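Local coordinates for replicase polyprotein 1a (Avian infectious bronchitis virus, PDB 3LD1) that is cut by viral proteases into non-structural proteins of the replication machinery, among them nsp2, the source of this fragment, whose own role is unclear, at residues L120-I125 against S143-R148. The protein carries 3 engineered substitutions. Numbering follows the deposited sequence.
Sequences LTLDEI and SAMAMR. Engineered in segment 120-125: L120 (natural residue Gln).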
loop_
_atom_site.group_PDB
_atom_site.type_symbol
_atom_site.label_atom_id
_atom_site.label_comp_id
_atom_site.label_asym_id
_atom_site.label_seq_id
_atom_site.Cartn_x
_atom_site.Cartn_y
_atom_site.Cartn_z
ATOM N N LEU A 120 -10.474 2.574 -18.641
ATOM C CA LEU A 120 -11.505 1.851 -17.939
ATOM C C LEU A 120 -11.862 0.678 -18.842
ATOM O O LEU A 120 -12.208 -0.409 -18.410
ATOM C CB LEU A 120 -12.693 2.799 -17.784
ATOM C CG LEU A 120 -14.075 2.183 -17.468
ATOM C CD1 LEU A 120 -14.027 1.568 -16.022
ATOM C CD2 LEU A 120 -15.186 3.204 -17.656
ATOM N N THR A 121 -11.700 0.944 -20.116
ATOM C CA THR A 121 -12.081 0.102 -21.233
ATOM C C THR A 121 -10.948 -0.822 -21.722
ATOM O O THR A 121 -11.136 -1.761 -22.496
ATOM C CB THR A 121 -12.439 1.125 -22.299
ATOM O OG1 THR A 121 -13.863 1.242 -22.302
ATOM C CG2 THR A 121 -11.929 0.792 -23.608
ATOM N N LEU A 122 -9.761 -0.526 -21.263
ATOM C CA LEU A 122 -8.568 -1.220 -21.615
ATOM C C LEU A 122 -8.614 -2.768 -21.752
ATOM O O LEU A 122 -8.025 -3.356 -22.663
ATOM C CB LEU A 122 -7.508 -0.788 -20.618
ATOM C CG LEU A 122 -6.131 -1.065 -21.110
ATOM C CD1 LEU A 122 -5.929 -0.174 -22.271
ATOM C CD2 LEU A 122 -5.120 -0.792 -20.005
ATOM N N ASP A 123 -9.305 -3.431 -20.858
ATOM C CA ASP A 123 -9.386 -4.909 -20.949
ATOM C C ASP A 123 -10.205 -5.409 -22.210
ATOM O O ASP A 123 -10.158 -6.578 -22.570
ATOM C CB ASP A 123 -10.003 -5.457 -19.647
ATOM C CG ASP A 123 -11.321 -4.822 -19.354
ATOM O OD1 ASP A 123 -11.423 -3.583 -19.471
ATOM O OD2 ASP A 123 -12.278 -5.550 -19.090
ATOM N N GLU A 124 -10.956 -4.510 -22.847
ATOM C CA GLU A 124 -11.546 -4.799 -24.135
ATOM C C GLU A 124 -10.476 -5.113 -25.155
ATOM O O GLU A 124 -10.759 -5.691 -26.154
ATOM C CB GLU A 124 -12.368 -3.618 -24.650
ATOM C CG GLU A 124 -13.666 -3.336 -23.938
ATOM C CD GLU A 124 -14.423 -2.168 -24.633
ATOM O OE1 GLU A 124 -13.785 -1.458 -25.489
ATOM O OE2 GLU A 124 -15.645 -1.951 -24.304
ATOM N N ILE A 125 -9.230 -4.741 -24.950
ATOM C CA ILE A 125 -8.229 -5.115 -25.955
ATOM C C ILE A 125 -7.076 -5.928 -25.348
ATOM O O ILE A 125 -6.463 -6.706 -26.052
ATOM C CB ILE A 125 -7.742 -3.865 -26.765
ATOM C CG1 ILE A 125 -8.884 -3.241 -27.600
ATOM C CG2 ILE A 125 -6.460 -4.146 -27.599
ATOM C CD1 ILE A 125 -9.266 -4.000 -28.918
ATOM N N SER A 143 1.991 4.073 -19.159
ATOM C CA SER A 143 1.878 3.619 -17.774
ATOM C C SER A 143 0.898 4.530 -16.986
ATOM O O SER A 143 -0.016 4.029 -16.293
ATOM C CB SER A 143 3.239 3.536 -17.111
ATOM O OG SER A 143 3.968 4.739 -17.346
ATOM N N ALA A 144 0.977 5.862 -17.189
ATOM C CA ALA A 144 0.100 6.757 -16.360
ATOM C C ALA A 144 -1.359 6.518 -16.634
ATOM O O ALA A 144 -2.171 6.508 -15.707
ATOM C CB ALA A 144 0.423 8.166 -16.543
ATOM N N MET A 145 -1.684 6.268 -17.898
ATOM C CA MET A 145 -3.074 5.988 -18.304
ATOM C C MET A 145 -3.476 4.666 -17.719
ATOM O O MET A 145 -4.475 4.585 -17.039
ATOM C CB MET A 145 -3.188 5.960 -19.869
ATOM C CG MET A 145 -4.607 5.561 -20.482
ATOM S SD MET A 145 -4.822 3.784 -20.360
ATOM C CE MET A 145 -3.569 3.163 -21.433
ATOM N N ALA A 146 -2.683 3.611 -17.963
ATOM C CA ALA A 146 -3.026 2.233 -17.437
ATOM C C ALA A 146 -3.146 2.123 -15.928
ATOM O O ALA A 146 -4.000 1.356 -15.422
ATOM C CB ALA A 146 -1.989 1.129 -17.974
ATOM N N MET A 147 -2.249 2.805 -15.214
ATOM C CA MET A 147 -2.298 2.794 -13.768
ATOM C C MET A 147 -3.600 3.348 -13.222
ATOM O O MET A 147 -3.974 3.042 -12.089
ATOM C CB MET A 147 -1.119 3.527 -13.139
ATOM C CG MET A 147 0.222 2.804 -13.242
ATOM S SD MET A 147 1.536 3.705 -12.365
ATOM C CE MET A 147 2.297 4.703 -13.593
ATOM N N ARG A 148 -4.305 4.142 -14.025
ATOM C CA ARG A 148 -5.516 4.706 -13.530
ATOM C C ARG A 148 -6.394 3.610 -12.968
ATOM O O ARG A 148 -7.187 3.895 -12.126
ATOM C CB ARG A 148 -6.232 5.600 -14.593
ATOM C CG ARG A 148 -5.394 6.854 -14.885
ATOM C CD ARG A 148 -5.924 7.668 -16.050
ATOM N NE ARG A 148 -6.521 8.886 -15.541
ATOM C CZ ARG A 148 -5.837 9.991 -15.344
ATOM N NH1 ARG A 148 -4.552 10.036 -15.687
ATOM N NH2 ARG A 148 -6.446 11.036 -14.853
#
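L122 reaches from the 3-10 turn 122-124 onto one side of helix 140-162, where its two methyl groups lie against M145 and A146. CD1 comes to 4.2 Å from CE of M145, and CD2 lies 4.2 Å from CB of A146, so the leucine fork divides its contacts between consecutive helix residues. Both approaches are between apolar carbons at ordinary van der Waals separation. The nearest CA atoms across the two segments, those of L122 and A146, are 7.8 Å apart, and side chains fill the interval. A146 meets CD2 with its CB, although that bond does not aim straight at the leucine. The M145 side chain, with CG anti to the backbone N (chi1 176°), bends at chi2 (-77°) and again at chi3 (-65°), which carries its terminal methyl to L122; the two pass at a slant, touching through their methyl ends. The contact buries just 99 Å² summed over both segments, yet all three residues are buried, consistent with a larger packed interior to which I131 and L134 of helix 128-134 contribute by packing on L122. N of I125 bonds to O of L122 at 2.9 Å, closing the turn. This is plain apolar packing in the helical part of the nsp2 fragment: the 3-10 segment on the C-terminal side of helix 112-121 meets the flank of helix 140-162, with helix 128-134 between them in the chain. L134 also touches A146, M145 packs on R118 and A119 of helix 112-121, salt bridges D123-R149 and R148-D116 add further ties, and helix 194-207 packs against S143, A144 and M147.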